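Local coordinates for exotoxin type A (PDB 1FNU), which probably acts as a superantigen toxin, the scarlet fever exotoxin of the staphylococcal and streptococcal toxin family, at residues Q40-S43 with H44-I47. Sequence-based numbering, arbitrary orientation.
Sequences QLLS and HDLI
The carboxylate of D45 reaches back across a tight loop and receives two successive backbone amides, L41 N on OD1 at 2.7 Å and L42 N on OD2 at 2.8 Å. Both bonds are nearly straight, with N-H...O angles of 158° and 166°, but they use the carboxylate differently: the first lies on the syn lone pair of OD1, whereas the second comes from above the carboxylate plane. The first torsion of D45 (chi1 70°) sets CG between its own N and carbonyl carbon, which brings the two oxygens to the amide groups of L41 and L42. Two bonds to neighbouring amides would fix the rotation of the carboxylate and probably stabilise its negative charge.

The reversal itself is a type I beta turn from L42 to D45, closed by D45 N to L42 O at 3.2 Å; D45 therefore clasps the loop by both main chain and side chain. Nonpolar contacts flank this grip. CD1 of I47 lies 3.9 Å from Q40 CA, while L42 and H44 run side by side, L42 CD1 being 3.9 Å from H44 CE1.

Farther out, K59 and E61 of strand 57-61 touch the D45 side chain, and H44 NE2 makes a weak hydrogen bond to E61. S43 OG instead bonds E191 N of the second subunit. The side chain of L41 is about 6 Å from a bound cadmium ion. The turn leads into strand 45-48, an edge strand of the OB-fold sheet within this chain, which runs antiparallel to 57-61, while Q40, S43 and L46 pack on helix 65-72.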
# COMPACT_ATOMS: atom_id res chain seq x y z
N GLN A 40 3.80 -1.00 19.08
CA GLN A 40 3.73 -2.15 18.19
C GLN A 40 2.47 -2.00 17.33
O GLN A 40 1.49 -1.34 17.75
CB GLN A 40 3.77 -3.47 19.01
CG GLN A 40 2.51 -4.16 19.43
CD GLN A 40 2.82 -5.27 20.48
OE1 GLN A 40 3.76 -6.12 20.33
NE2 GLN A 40 2.05 -5.26 21.52
N LEU A 41 2.55 -2.53 16.10
CA LEU A 41 1.44 -2.49 15.13
C LEU A 41 0.58 -3.79 15.34
O LEU A 41 -0.55 -3.77 15.73
CB LEU A 41 2.00 -2.46 13.69
CG LEU A 41 0.93 -2.42 12.57
CD1 LEU A 41 0.00 -1.22 12.75
CD2 LEU A 41 1.53 -2.35 11.20
N LEU A 42 1.24 -4.91 15.15
CA LEU A 42 0.63 -6.21 15.36
C LEU A 42 1.29 -6.87 16.61
O LEU A 42 2.38 -6.50 16.99
CB LEU A 42 0.87 -7.04 14.13
CG LEU A 42 0.25 -6.47 12.82
CD1 LEU A 42 0.18 -7.57 11.79
CD2 LEU A 42 -1.18 -5.94 13.10
N SER A 43 0.65 -7.86 17.21
CA SER A 43 1.23 -8.47 18.40
C SER A 43 2.66 -9.06 18.26
O SER A 43 3.35 -9.23 19.28
CB SER A 43 0.29 -9.56 18.91
OG SER A 43 -0.97 -8.98 19.17
N HIS A 44 3.11 -9.36 17.04
CA HIS A 44 4.41 -10.03 16.95
C HIS A 44 5.55 -9.13 16.56
O HIS A 44 6.63 -9.60 16.26
CB HIS A 44 4.38 -11.20 15.97
CG HIS A 44 4.01 -10.82 14.56
ND1 HIS A 44 2.74 -10.92 14.07
CD2 HIS A 44 4.73 -10.24 13.58
CE1 HIS A 44 2.68 -10.42 12.84
NE2 HIS A 44 3.89 -10.00 12.52
N ASP A 45 5.27 -7.84 16.54
CA ASP A 45 6.30 -6.90 16.21
C ASP A 45 6.56 -5.94 17.35
O ASP A 45 5.77 -5.90 18.30
CB ASP A 45 5.95 -6.12 14.89
CG ASP A 45 4.75 -5.10 15.00
OD1 ASP A 45 4.72 -4.16 15.85
OD2 ASP A 45 3.81 -5.19 14.15
N LEU A 46 7.69 -5.20 17.25
CA LEU A 46 8.00 -4.11 18.21
C LEU A 46 8.58 -2.93 17.33
O LEU A 46 9.30 -3.17 16.38
CB LEU A 46 9.03 -4.53 19.32
CG LEU A 46 8.60 -5.63 20.36
CD1 LEU A 46 9.86 -6.14 21.12
CD2 LEU A 46 7.45 -4.98 21.27
N ILE A 47 8.21 -1.70 17.67
CA ILE A 47 8.56 -0.46 16.98
C ILE A 47 9.43 0.28 17.93
O ILE A 47 9.16 0.30 19.15
CB ILE A 47 7.29 0.36 16.72
CG1 ILE A 47 6.39 -0.44 15.78
CG2 ILE A 47 7.60 1.75 16.22
CD1 ILE A 47 5.12 0.33 15.47